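Alanine glyoxylate transaminase (Thermococcus litoralis, PDB 2ZC0) probably catalyses the pyridoxal 5'-phosphate-dependent transfer of the amino group of alanine to glyoxylate, as a homodimeric aminotransferase. Local coordinates at residues A86-K89 / E95-P98; M156-L161 / L201-K206; E195-L200 / I211-A216. All blocks are in the same frame, centred on the assembly; numbering follows the deposited sequence.

Contact 1 of 3, residues A86-K89 / E95-P98; sequences AFLK and EVSP
Of the loop's polar atoms, Glu95 OE1 is the one nearest segment 86-89, and what it meets is aliphatic: Lys89 CG, 4.1 Å away. The two side chains lie alongside each other and point the same way, but their charged ends do not pair. Lys89 sets off toward the loop and then bends at chi2 (-85°), which carries its amine away, so that Lys89 NZ ends up 7.2 Å from Glu95 OE1. Glu95 does the reverse: its first bond leaves the helix behind, and the bend at chi2 (73°) folds the carboxylate back beside the lysine methylenes. Both residues are exposed, so solvent can reach this outer part of the contact. The backbone is drawn in tightly, Lys89 CA and Glu95 CA standing 5.0 Å apart, because the chain reverses here on its way from helix 78-91 to strand 101-104, a strand of the large mixed sheet; a backbone hydrogen bond between Leu88 and Leu94 fastens the turn. Deeper in, the contact becomes apolar. Leu88 offers its CD2 branch to Val96 CG1 at 4.2 Å, while its other methyl, Leu88 CD1, is 6.2 Å from that same Val96 CG1. Ile259 of strand 256-259 touches both side chains and joins the pair to the sheet. Further along the loop, Pro98 packs on Glu82 and Ala85, one to two turns back along the helix.

Contact 2 of 3, residues M156-L161 / L201-K206; sequences MRVDLL and LEIASK
Ile203 reaches from helix 194-207 with its CD1 methyl to the first turn of helix 158-170, where Val158 and Leu161 receive it. Its side chain is fully extended at chi2, which carries CD1 as far as the chain allows. Val158 and Ile203 run past each other in opposite directions rather than meeting head-on, and Val158 CG1 is placed 3.3 Å from Ile203 CD1, tighter than two methyl carbons usually come, so the exact spacing is doubtful. That branch of Val158 lies anti to its backbone nitrogen (chi1 -175°), beside the carbonyl, and Val158 O itself is 3.5 Å from Ile203 CD1; the isoleucine methyl therefore touches backbone as well as side chain. Leu161, one turn on, adds a looser contact through its CD1 at 4.3 Å from Ile203 CD1. All three residues are buried, and no hydrogen bond joins the two segments.

Just before the helix, Arg157, at the N-cap position and the centre of an inverse gamma turn, grips the Asp159 carboxylate side-on: NE goes to OD1, and Arg157 NH1 forms a salt bridge with Asp159 OD2 at 2.8 Å. Both oxygens use their syn lone pairs but lie tilted out of the guanidinium plane, and the bonds are bent (139° and 131°). Leu160 CD1 lies over one guanidinium face, displaced toward its rim. A salt bridge from Lys206 NZ to Glu162 OE1 links helices 194-207 and 158-170, and Arg196 NH2 makes a weak hydrogen bond to Met156 O, while Met156 and Leu161 face Ile126 of strand 124-129 and Leu160 lies on Val149 of strand 145-152.

Contact 3 of 3, residues E195-L200 / I211-A216; sequences ERRKAL and IIEDTA. With PMP (4'-deoxy-4'-aminopyridoxal-5'-phosphate), chain F.
A beta-alpha-beta unit, strand 175-180, helix 194-207 and strand 210-214, contains this contact, in which the helix packs on the strand that follows it in the large mixed sheet of the fold type I aminotransferases. The strand has two faces with different duties: Ile211 and Glu213 turn toward the helix, and Asp214 serves the cofactor. At the centre of the packing, Leu200 and Ile211 reach for each other tip to tip, Leu200 CG standing 3.8 Å from Ile211 CD1. Leu200 CD1 is nearly as close to that methyl. The leucine gets there because its CG lies anti to the backbone nitrogen (chi1 170°). Ile178 of strand 175-180 and Leu161 of helix 158-170 also pack against Leu200, while Ala204 and Leu201 of the helix touch Ile211.

One turn earlier on the helix and two residues further along the strand, buried Arg197 and Glu213 bring opposite charges near each other without a salt bridge. Arg197 NH2 is 4.3 Å from Glu213 OE1, an oxygen well out of the guanidinium plane to which no N-H points, so any attraction is probably diffuse. Each group has nearer partners: Arg197 NH1 bonds to Met192 O, and the two Glu213 oxygens accept from the backbone nitrogens of Leu230 and Lys231.

Beyond the strand lies the pyridine ring of 4'-deoxy-4'-aminopyridoxal-5'-phosphate. Asp214 OD1 comes to 2.7 Å from PMP N1, as in the aspartate-pyridine pairing general to this fold, and Tyr179 OH is hydrogen-bonded to the same oxygen. Ala216 CB lies 3.7 Å from PMP N1. The second carboxylate oxygen closes an Asx turn: Ala216 N donates to Asp214 OD2 at 3.1 Å, nearly along its C-O axis.

Overall arrangement
Along the chain, contact 1 closes before the other two open, whereas the segments of contacts 2 and 3 alternate. Those two share helix 194-207, have centres 9 Å apart and touch directly, for instance where Val158 CG2 lies 3.5 Å from Arg196 O. Helices 158-170 and 194-207 thus lie side by side against the sheet, and strand 210-214 leads on to the cofactor. Contact 1 stands apart, its centre 18 Å from that of contact 3 and 26 Å from that of contact 2, by the end of the same mixed sheet formed by strands 101-104 and 256-259. Contact 3 alone contributes residues to the cofactor pocket.

Contact 1 of 3, residues A86-K89 / E95-P98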
ATOM      1  N   ALA A  86      -4.823  -9.130 -37.397  1.00 47.23           N
ATOM      2  CA  ALA A  86      -5.230  -8.884 -38.781  1.00 47.22           C
ATOM      3  C   ALA A  86      -6.522  -8.094 -38.787  1.00 47.08           C
ATOM      4  O   ALA A  86      -6.717  -7.194 -39.604  1.00 47.51           O
ATOM      5  CB  ALA A  86      -5.440 -10.210 -39.514  1.00 46.65           C
ATOM      6  N   PHE A  87      -7.411  -8.452 -37.868  1.00 47.33           N
ATOM      7  CA  PHE A  87      -8.689  -7.776 -37.742  1.00 47.30           C
ATOM      8  C   PHE A  87      -8.483  -6.317 -37.380  1.00 46.88           C
ATOM      9  O   PHE A  87      -9.200  -5.450 -37.863  1.00 46.74           O
ATOM     10  CB  PHE A  87      -9.542  -8.466 -36.679  1.00 47.87           C
ATOM     11  CG  PHE A  87     -10.767  -7.694 -36.287  1.00 48.71           C
ATOM     12  CD1 PHE A  87     -10.793  -6.960 -35.107  1.00 48.82           C
ATOM     13  CD2 PHE A  87     -11.906  -7.711 -37.090  1.00 49.58           C
ATOM     14  CE1 PHE A  87     -11.935  -6.258 -34.727  1.00 50.21           C
ATOM     15  CE2 PHE A  87     -13.053  -7.012 -36.720  1.00 47.78           C
ATOM     16  CZ  PHE A  87     -13.069  -6.285 -35.537  1.00 49.67           C
ATOM     17  N   LEU A  88      -7.495  -6.042 -36.536  1.00 48.11           N
ATOM     18  CA  LEU A  88      -7.233  -4.669 -36.124  1.00 49.24           C
ATOM     19  C   LEU A  88      -6.570  -3.868 -37.237  1.00 51.69           C
ATOM     20  O   LEU A  88      -6.864  -2.688 -37.425  1.00 51.94           O
ATOM     21  CB  LEU A  88      -6.362  -4.644 -34.861  1.00 48.87           C
ATOM     22  CG  LEU A  88      -7.076  -4.589 -33.499  1.00 50.61           C
ATOM     23  CD1 LEU A  88      -8.161  -5.648 -33.448  1.00 50.79           C
ATOM     24  CD2 LEU A  88      -6.075  -4.785 -32.359  1.00 49.10           C
ATOM     25  N   LYS A  89      -5.675  -4.509 -37.975  1.00 53.40           N
ATOM     26  CA  LYS A  89      -4.984  -3.835 -39.061  1.00 54.87           C
ATOM     27  C   LYS A  89      -5.945  -3.462 -40.184  1.00 55.14           C
ATOM     28  O   LYS A  89      -5.801  -2.414 -40.816  1.00 54.42           O
ATOM     29  CB  LYS A  89      -3.845  -4.727 -39.587  1.00 56.62           C
ATOM     30  CG  LYS A  89      -3.425  -4.470 -41.033  1.00 60.06           C
ATOM     31  CD  LYS A  89      -4.337  -5.245 -41.993  1.00 64.09           C
ATOM     32  CE  LYS A  89      -4.338  -4.660 -43.408  1.00 65.83           C
ATOM     33  NZ  LYS A  89      -5.372  -5.322 -44.265  1.00 64.04           N
ATOM     34  N   GLU A  95      -1.533  -1.536 -36.819  1.00 54.47           N
ATOM     35  CA  GLU A  95      -0.505  -2.509 -37.169  1.00 55.30           C
ATOM     36  C   GLU A  95       0.118  -2.947 -35.842  1.00 52.37           C
ATOM     37  O   GLU A  95       0.951  -2.240 -35.282  1.00 52.37           O
ATOM     38  CB  GLU A  95       0.560  -1.860 -38.061  1.00 59.06           C
ATOM     39  CG  GLU A  95       1.617  -2.823 -38.605  1.00 63.93           C
ATOM     40  CD  GLU A  95       1.081  -3.729 -39.709  1.00 68.00           C
ATOM     41  OE1 GLU A  95       0.500  -3.195 -40.685  1.00 70.00           O
ATOM     42  OE2 GLU A  95       1.246  -4.968 -39.606  1.00 67.69           O
ATOM     43  N   VAL A  96      -0.301  -4.100 -35.332  1.00 48.81           N
ATOM     44  CA  VAL A  96       0.221  -4.605 -34.064  1.00 46.55           C
ATOM     45  C   VAL A  96       0.612  -6.068 -34.175  1.00 43.98           C
ATOM     46  O   VAL A  96      -0.020  -6.831 -34.894  1.00 43.36           O
ATOM     47  CB  VAL A  96      -0.839  -4.506 -32.935  1.00 47.37           C
ATOM     48  CG1 VAL A  96      -2.007  -5.427 -33.243  1.00 47.73           C
ATOM     49  CG2 VAL A  96      -0.227  -4.895 -31.603  1.00 49.17           C
ATOM     50  N   SER A  97       1.644  -6.463 -33.443  1.00 41.89           N
ATOM     51  CA  SER A  97       2.086  -7.850 -33.458  1.00 41.23           C
ATOM     52  C   SER A  97       1.173  -8.724 -32.589  1.00 41.85           C
ATOM     53  O   SER A  97       0.659  -8.279 -31.571  1.00 41.58           O
ATOM     54  CB  SER A  97       3.521  -7.956 -32.939  1.00 40.49           C
ATOM     55  OG  SER A  97       3.861  -9.311 -32.703  1.00 43.38           O
ATOM     56  N   PRO A  98       0.960  -9.984 -32.988  1.00 43.06           N
ATOM     57  CA  PRO A  98       0.104 -10.885 -32.209  1.00 42.41           C
ATOM     58  C   PRO A  98       0.673 -11.147 -30.820  1.00 42.31           C
ATOM     59  O   PRO A  98      -0.048 -11.550 -29.903  1.00 41.86           O
ATOM     60  CB  PRO A  98       0.072 -12.152 -33.062  1.00 43.12           C
ATOM     61  CG  PRO A  98       0.218 -11.624 -34.457  1.00 43.27           C
ATOM     62  CD  PRO A  98       1.320 -10.589 -34.282  1.00 43.41           C
TER

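Contact 2 of 3, residues M156-L161 / L201-K206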
ATOM      1  N   MET A 156     -12.531  15.084 -25.076  1.00 48.00           N
ATOM      2  CA  MET A 156     -11.781  15.778 -24.035  1.00 45.12           C
ATOM      3  C   MET A 156     -11.257  17.129 -24.526  1.00 44.53           C
ATOM      4  O   MET A 156     -10.817  17.256 -25.667  1.00 41.50           O
ATOM      5  CB  MET A 156     -10.590  14.919 -23.568  1.00 42.34           C
ATOM      6  CG  MET A 156      -9.803  15.533 -22.416  1.00 43.52           C
ATOM      7  SD  MET A 156      -8.251  14.676 -21.929  1.00 43.93           S
ATOM      8  CE  MET A 156      -8.855  13.024 -21.522  1.00 42.96           C
ATOM      9  N   ARG A 157     -11.312  18.130 -23.650  1.00 45.80           N
ATOM     10  CA  ARG A 157     -10.807  19.466 -23.947  1.00 45.84           C
ATOM     11  C   ARG A 157      -9.302  19.412 -23.673  1.00 46.46           C
ATOM     12  O   ARG A 157      -8.839  19.742 -22.571  1.00 46.27           O
ATOM     13  CB  ARG A 157     -11.473  20.511 -23.036  1.00 45.95           C
ATOM     14  CG  ARG A 157     -12.890  20.929 -23.453  1.00 47.81           C
ATOM     15  CD  ARG A 157     -12.863  21.780 -24.727  1.00 49.12           C
ATOM     16  NE  ARG A 157     -12.067  22.987 -24.527  1.00 48.57           N
ATOM     17  CZ  ARG A 157     -12.425  23.988 -23.731  1.00 49.23           C
ATOM     18  NH1 ARG A 157     -11.633  25.044 -23.597  1.00 50.74           N
ATOM     19  NH2 ARG A 157     -13.584  23.939 -23.085  1.00 48.05           N
ATOM     20  N   VAL A 158      -8.544  18.988 -24.680  1.00 46.80           N
ATOM     21  CA  VAL A 158      -7.092  18.857 -24.554  1.00 47.27           C
ATOM     22  C   VAL A 158      -6.395  20.100 -23.984  1.00 49.04           C
ATOM     23  O   VAL A 158      -5.390  19.987 -23.274  1.00 48.31           O
ATOM     24  CB  VAL A 158      -6.461  18.472 -25.917  1.00 48.13           C
ATOM     25  CG1 VAL A 158      -4.976  18.225 -25.753  1.00 49.62           C
ATOM     26  CG2 VAL A 158      -7.145  17.218 -26.468  1.00 46.94           C
ATOM     27  N   ASP A 159      -6.915  21.289 -24.273  1.00 48.31           N
ATOM     28  CA  ASP A 159      -6.291  22.496 -23.735  1.00 49.19           C
ATOM     29  C   ASP A 159      -6.457  22.518 -22.211  1.00 49.01           C
ATOM     30  O   ASP A 159      -5.547  22.909 -21.474  1.00 49.42           O
ATOM     31  CB  ASP A 159      -6.914  23.751 -24.350  1.00 50.08           C
ATOM     32  CG  ASP A 159      -8.408  23.812 -24.154  1.00 51.46           C
ATOM     33  OD1 ASP A 159      -9.119  22.910 -24.645  1.00 55.55           O
ATOM     34  OD2 ASP A 159      -8.878  24.765 -23.504  1.00 53.00           O
ATOM     35  N   LEU A 160      -7.622  22.091 -21.736  1.00 47.94           N
ATOM     36  CA  LEU A 160      -7.865  22.059 -20.302  1.00 47.45           C
ATOM     37  C   LEU A 160      -7.050  20.914 -19.689  1.00 47.35           C
ATOM     38  O   LEU A 160      -6.735  20.921 -18.500  1.00 46.51           O
ATOM     39  CB  LEU A 160      -9.365  21.893 -20.027  1.00 46.30           C
ATOM     40  CG  LEU A 160     -10.219  23.122 -20.386  1.00 47.36           C
ATOM     41  CD1 LEU A 160     -11.693  22.804 -20.181  1.00 46.20           C
ATOM     42  CD2 LEU A 160      -9.813  24.318 -19.531  1.00 44.10           C
ATOM     43  N   LEU A 161      -6.690  19.944 -20.524  1.00 47.56           N
ATOM     44  CA  LEU A 161      -5.890  18.810 -20.084  1.00 47.78           C
ATOM     45  C   LEU A 161      -4.520  19.301 -19.603  1.00 48.67           C
ATOM     46  O   LEU A 161      -4.080  18.954 -18.499  1.00 49.81           O
ATOM     47  CB  LEU A 161      -5.691  17.821 -21.240  1.00 47.84           C
ATOM     48  CG  LEU A 161      -5.409  16.338 -20.964  1.00 49.91           C
ATOM     49  CD1 LEU A 161      -4.622  15.776 -22.141  1.00 46.52           C
ATOM     50  CD2 LEU A 161      -4.635  16.143 -19.658  1.00 48.38           C
ATOM     51  N   LEU A 201      -1.600  13.373 -27.959  1.00 42.19           N
ATOM     52  CA  LEU A 201      -0.331  12.678 -28.129  1.00 43.70           C
ATOM     53  C   LEU A 201       0.848  13.622 -27.876  1.00 44.74           C
ATOM     54  O   LEU A 201       1.847  13.219 -27.284  1.00 46.14           O
ATOM     55  CB  LEU A 201      -0.241  12.083 -29.534  1.00 42.96           C
ATOM     56  CG  LEU A 201      -1.172  10.883 -29.759  1.00 43.87           C
ATOM     57  CD1 LEU A 201      -1.085  10.432 -31.207  1.00 45.47           C
ATOM     58  CD2 LEU A 201      -0.779   9.745 -28.831  1.00 40.08           C
ATOM     59  N   GLU A 202       0.745  14.876 -28.307  1.00 45.85           N
ATOM     60  CA  GLU A 202       1.839  15.820 -28.075  1.00 46.44           C
ATOM     61  C   GLU A 202       2.030  16.064 -26.574  1.00 44.89           C
ATOM     62  O   GLU A 202       3.149  16.034 -26.067  1.00 42.69           O
ATOM     63  CB  GLU A 202       1.569  17.155 -28.779  1.00 51.35           C
ATOM     64  CG  GLU A 202       1.719  17.137 -30.304  1.00 57.73           C
ATOM     65  CD  GLU A 202       1.195  18.417 -30.947  1.00 61.65           C
ATOM     66  OE1 GLU A 202       1.546  19.517 -30.453  1.00 64.33           O
ATOM     67  OE2 GLU A 202       0.436  18.326 -31.945  1.00 66.41           O
ATOM     68  N   ILE A 203       0.931  16.308 -25.873  1.00 43.85           N
ATOM     69  CA  ILE A 203       0.980  16.553 -24.439  1.00 43.99           C
ATOM     70  C   ILE A 203       1.560  15.365 -23.668  1.00 43.66           C
ATOM     71  O   ILE A 203       2.349  15.544 -22.732  1.00 41.48           O
ATOM     72  CB  ILE A 203      -0.422  16.892 -23.912  1.00 45.37           C
ATOM     73  CG1 ILE A 203      -0.845  18.247 -24.500  1.00 45.33           C
ATOM     74  CG2 ILE A 203      -0.431  16.905 -22.385  1.00 42.75           C
ATOM     75  CD1 ILE A 203      -2.198  18.731 -24.038  1.00 46.69           C
ATOM     76  N   ALA A 204       1.183  14.156 -24.072  1.00 43.94           N
ATOM     77  CA  ALA A 204       1.699  12.960 -23.424  1.00 45.90           C
ATOM     78  C   ALA A 204       3.213  12.942 -23.590  1.00 46.63           C
ATOM     79  O   ALA A 204       3.955  12.701 -22.633  1.00 46.42           O
ATOM     80  CB  ALA A 204       1.092  11.709 -24.047  1.00 45.23           C
ATOM     81  N   SER A 205       3.669  13.211 -24.808  1.00 46.45           N
ATOM     82  CA  SER A 205       5.097  13.224 -25.089  1.00 47.29           C
ATOM     83  C   SER A 205       5.784  14.362 -24.345  1.00 47.32           C
ATOM     84  O   SER A 205       6.870  14.191 -23.784  1.00 48.96           O
ATOM     85  CB  SER A 205       5.332  13.374 -26.596  1.00 48.47           C
ATOM     86  OG  SER A 205       6.696  13.636 -26.873  1.00 52.89           O
ATOM     87  N   LYS A 206       5.138  15.522 -24.330  1.00 46.14           N
ATOM     88  CA  LYS A 206       5.689  16.704 -23.673  1.00 45.96           C
ATOM     89  C   LYS A 206       5.868  16.519 -22.173  1.00 44.35           C
ATOM     90  O   LYS A 206       6.834  17.000 -21.598  1.00 43.62           O
ATOM     91  CB  LYS A 206       4.783  17.919 -23.940  1.00 47.72           C
ATOM     92  CG  LYS A 206       5.256  19.205 -23.280  1.00 49.28           C
ATOM     93  CD  LYS A 206       4.382  20.380 -23.676  1.00 50.85           C
ATOM     94  CE  LYS A 206       4.843  21.669 -23.008  1.00 51.10           C
ATOM     95  NZ  LYS A 206       3.958  22.817 -23.399  1.00 53.03           N
TER

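Contact 3 of 3, residues E195-L200 / I211-A216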
ATOM      1  N   GLU A 195      -7.946  16.185 -34.545  1.00 52.01           N
ATOM      2  CA  GLU A 195      -7.156  17.350 -34.153  1.00 51.67           C
ATOM      3  C   GLU A 195      -6.727  17.251 -32.683  1.00 50.25           C
ATOM      4  O   GLU A 195      -5.574  17.509 -32.340  1.00 49.68           O
ATOM      5  CB  GLU A 195      -7.980  18.624 -34.395  1.00 55.02           C
ATOM      6  CG  GLU A 195      -7.475  19.880 -33.696  1.00 60.12           C
ATOM      7  CD  GLU A 195      -8.403  21.075 -33.916  1.00 63.66           C
ATOM      8  OE1 GLU A 195      -9.642  20.876 -33.944  1.00 65.20           O
ATOM      9  OE2 GLU A 195      -7.895  22.216 -34.050  1.00 66.95           O
ATOM     10  N   ARG A 196      -7.662  16.864 -31.819  1.00 49.80           N
ATOM     11  CA  ARG A 196      -7.392  16.734 -30.385  1.00 46.95           C
ATOM     12  C   ARG A 196      -6.586  15.483 -30.069  1.00 44.17           C
ATOM     13  O   ARG A 196      -5.813  15.452 -29.117  1.00 43.22           O
ATOM     14  CB  ARG A 196      -8.708  16.724 -29.614  1.00 47.62           C
ATOM     15  CG  ARG A 196      -9.374  18.085 -29.612  1.00 47.01           C
ATOM     16  CD  ARG A 196     -10.588  18.122 -28.718  1.00 47.08           C
ATOM     17  NE  ARG A 196     -11.195  19.447 -28.708  1.00 49.44           N
ATOM     18  CZ  ARG A 196     -12.300  19.756 -28.042  1.00 50.79           C
ATOM     19  NH1 ARG A 196     -12.785  20.993 -28.096  1.00 51.68           N
ATOM     20  NH2 ARG A 196     -12.917  18.830 -27.319  1.00 50.44           N
ATOM     21  N   ARG A 197      -6.769  14.460 -30.887  1.00 42.77           N
ATOM     22  CA  ARG A 197      -6.055  13.209 -30.724  1.00 43.08           C
ATOM     23  C   ARG A 197      -4.561  13.454 -30.930  1.00 44.10           C
ATOM     24  O   ARG A 197      -3.735  12.885 -30.219  1.00 45.24           O
ATOM     25  CB  ARG A 197      -6.596  12.181 -31.724  1.00 40.64           C
ATOM     26  CG  ARG A 197      -8.039  11.821 -31.426  1.00 40.48           C
ATOM     27  CD  ARG A 197      -8.760  11.252 -32.615  1.00 42.85           C
ATOM     28  NE  ARG A 197      -8.870   9.804 -32.580  1.00 43.55           N
ATOM     29  CZ  ARG A 197     -10.002   9.142 -32.364  1.00 44.55           C
ATOM     30  NH1 ARG A 197     -11.131   9.812 -32.158  1.00 40.23           N
ATOM     31  NH2 ARG A 197     -10.002   7.802 -32.358  1.00 44.17           N
ATOM     32  N   LYS A 198      -4.203  14.316 -31.878  1.00 45.12           N
ATOM     33  CA  LYS A 198      -2.788  14.592 -32.101  1.00 45.32           C
ATOM     34  C   LYS A 198      -2.248  15.500 -31.006  1.00 43.96           C
ATOM     35  O   LYS A 198      -1.087  15.379 -30.600  1.00 44.23           O
ATOM     36  CB  LYS A 198      -2.557  15.236 -33.471  1.00 47.66           C
ATOM     37  CG  LYS A 198      -2.732  14.291 -34.666  1.00 50.30           C
ATOM     38  CD  LYS A 198      -1.766  13.077 -34.653  1.00 57.07           C
ATOM     39  CE  LYS A 198      -0.263  13.441 -34.703  1.00 55.98           C
ATOM     40  NZ  LYS A 198       0.402  13.586 -33.362  1.00 55.74           N
ATOM     41  N   ALA A 199      -3.095  16.405 -30.526  1.00 41.45           N
ATOM     42  CA  ALA A 199      -2.705  17.328 -29.469  1.00 40.14           C
ATOM     43  C   ALA A 199      -2.504  16.551 -28.161  1.00 39.49           C
ATOM     44  O   ALA A 199      -1.608  16.864 -27.375  1.00 38.88           O
ATOM     45  CB  ALA A 199      -3.782  18.393 -29.292  1.00 39.48           C
ATOM     46  N   LEU A 200      -3.344  15.542 -27.936  1.00 38.48           N
ATOM     47  CA  LEU A 200      -3.237  14.701 -26.742  1.00 41.04           C
ATOM     48  C   LEU A 200      -1.899  13.962 -26.805  1.00 41.15           C
ATOM     49  O   LEU A 200      -1.142  13.946 -25.836  1.00 40.39           O
ATOM     50  CB  LEU A 200      -4.409  13.703 -26.683  1.00 39.80           C
ATOM     51  CG  LEU A 200      -4.353  12.571 -25.643  1.00 41.70           C
ATOM     52  CD1 LEU A 200      -4.079  13.129 -24.256  1.00 39.55           C
ATOM     53  CD2 LEU A 200      -5.664  11.788 -25.670  1.00 39.37           C
ATOM     54  N   ILE A 211      -0.778   6.730 -21.986  1.00 33.84           N
ATOM     55  CA  ILE A 211      -2.194   6.894 -22.306  1.00 31.97           C
ATOM     56  C   ILE A 211      -2.819   5.537 -22.505  1.00 30.20           C
ATOM     57  O   ILE A 211      -2.332   4.757 -23.309  1.00 33.78           O
ATOM     58  CB  ILE A 211      -2.384   7.676 -23.655  1.00 31.29           C
ATOM     59  CG1 ILE A 211      -1.932   9.122 -23.508  1.00 31.32           C
ATOM     60  CG2 ILE A 211      -3.830   7.586 -24.121  1.00 27.03           C
ATOM     61  CD1 ILE A 211      -1.812   9.855 -24.856  1.00 33.45           C
ATOM     62  N   ILE A 212      -3.888   5.260 -21.771  1.00 31.23           N
ATOM     63  CA  ILE A 212      -4.619   4.001 -21.916  1.00 28.85           C
ATOM     64  C   ILE A 212      -5.852   4.356 -22.747  1.00 30.13           C
ATOM     65  O   ILE A 212      -6.745   5.048 -22.260  1.00 29.02           O
ATOM     66  CB  ILE A 212      -5.116   3.452 -20.567  1.00 27.45           C
ATOM     67  CG1 ILE A 212      -3.928   3.101 -19.661  1.00 29.78           C
ATOM     68  CG2 ILE A 212      -6.014   2.267 -20.813  1.00 19.00           C
ATOM     69  CD1 ILE A 212      -4.351   2.496 -18.343  1.00 27.90           C
ATOM     70  N   GLU A 213      -5.887   3.878 -23.988  1.00 31.37           N
ATOM     71  CA  GLU A 213      -6.978   4.143 -24.924  1.00 32.19           C
ATOM     72  C   GLU A 213      -8.036   3.043 -24.920  1.00 31.80           C
ATOM     73  O   GLU A 213      -7.751   1.898 -25.272  1.00 32.68           O
ATOM     74  CB  GLU A 213      -6.400   4.316 -26.350  1.00 33.58           C
ATOM     75  CG  GLU A 213      -7.429   4.486 -27.484  1.00 38.16           C
ATOM     76  CD  GLU A 213      -6.801   4.886 -28.835  1.00 39.92           C
ATOM     77  OE1 GLU A 213      -7.490   5.566 -29.626  1.00 42.34           O
ATOM     78  OE2 GLU A 213      -5.640   4.521 -29.110  1.00 38.01           O
ATOM     79  N   ASP A 214      -9.259   3.407 -24.544  1.00 31.66           N
ATOM     80  CA  ASP A 214     -10.372   2.469 -24.498  1.00 32.97           C
ATOM     81  C   ASP A 214     -11.064   2.484 -25.863  1.00 33.89           C
ATOM     82  O   ASP A 214     -11.650   3.484 -26.254  1.00 35.79           O
ATOM     83  CB  ASP A 214     -11.330   2.890 -23.386  1.00 31.35           C
ATOM     84  CG  ASP A 214     -12.315   1.811 -23.013  1.00 29.38           C
ATOM     85  OD1 ASP A 214     -12.685   1.761 -21.827  1.00 31.36           O
ATOM     86  OD2 ASP A 214     -12.742   1.031 -23.881  1.00 30.76           O
ATOM     87  N   THR A 215     -10.982   1.355 -26.564  1.00 35.58           N
ATOM     88  CA  THR A 215     -11.538   1.174 -27.906  1.00 34.65           C
ATOM     89  C   THR A 215     -12.826   0.341 -27.924  1.00 36.24           C
ATOM     90  O   THR A 215     -13.134  -0.330 -28.917  1.00 36.53           O
ATOM     91  CB  THR A 215     -10.508   0.465 -28.816  1.00 35.65           C
ATOM     92  OG1 THR A 215     -10.219  -0.838 -28.276  1.00 36.61           O
ATOM     93  CG2 THR A 215      -9.228   1.265 -28.899  1.00 30.07           C
ATOM     94  N   ALA A 216     -13.573   0.383 -26.828  1.00 36.13           N
ATOM     95  CA  ALA A 216     -14.814  -0.376 -26.718  1.00 37.92           C
ATOM     96  C   ALA A 216     -15.828  -0.120 -27.839  1.00 38.55           C
ATOM     97  O   ALA A 216     -16.528  -1.038 -28.263  1.00 40.48           O
ATOM     98  CB  ALA A 216     -15.468  -0.110 -25.361  1.00 37.16           C
TER
HETATM   99  N1  PMP F 409     -14.942   0.298 -21.675  1.00 61.96           N
HETATM  100  C2  PMP F 409     -16.066   1.037 -21.811  1.00 61.40           C
HETATM  101  C2A PMP F 409     -15.880   2.527 -22.108  1.00 59.78           C
HETATM  102  C3  PMP F 409     -17.355   0.452 -21.692  1.00 60.96           C
HETATM  103  O3  PMP F 409     -18.486   1.244 -21.835  1.00 59.18           O
HETATM  104  C4  PMP F 409     -17.455  -0.961 -21.409  1.00 61.56           C
HETATM  105  C4A PMP F 409     -18.856  -1.589 -21.283  1.00 61.44           C
HETATM  106  N4A PMP F 409     -19.121  -2.157 -19.961  1.00 66.22           N
HETATM  107  C5  PMP F 409     -16.140  -1.755 -21.261  1.00 60.83           C
HETATM  108  C6  PMP F 409     -14.912  -1.065 -21.403  1.00 61.04           C
HETATM  109  C5A PMP F 409     -16.105  -3.266 -20.965  1.00 58.98           C
HETATM  110  O4P PMP F 409     -16.542  -3.805 -21.828  1.00 56.06           O
HETATM  111  P   PMP F 409     -16.466  -5.459 -21.603  1.00 48.16           P
HETATM  112  O1P PMP F 409     -15.325  -6.463 -22.737  1.00 57.73           O
HETATM  113  O2P PMP F 409     -18.242  -6.077 -21.948  1.00 56.02           O
HETATM  114  O3P PMP F 409     -16.029  -5.932 -19.907  1.00 56.25           O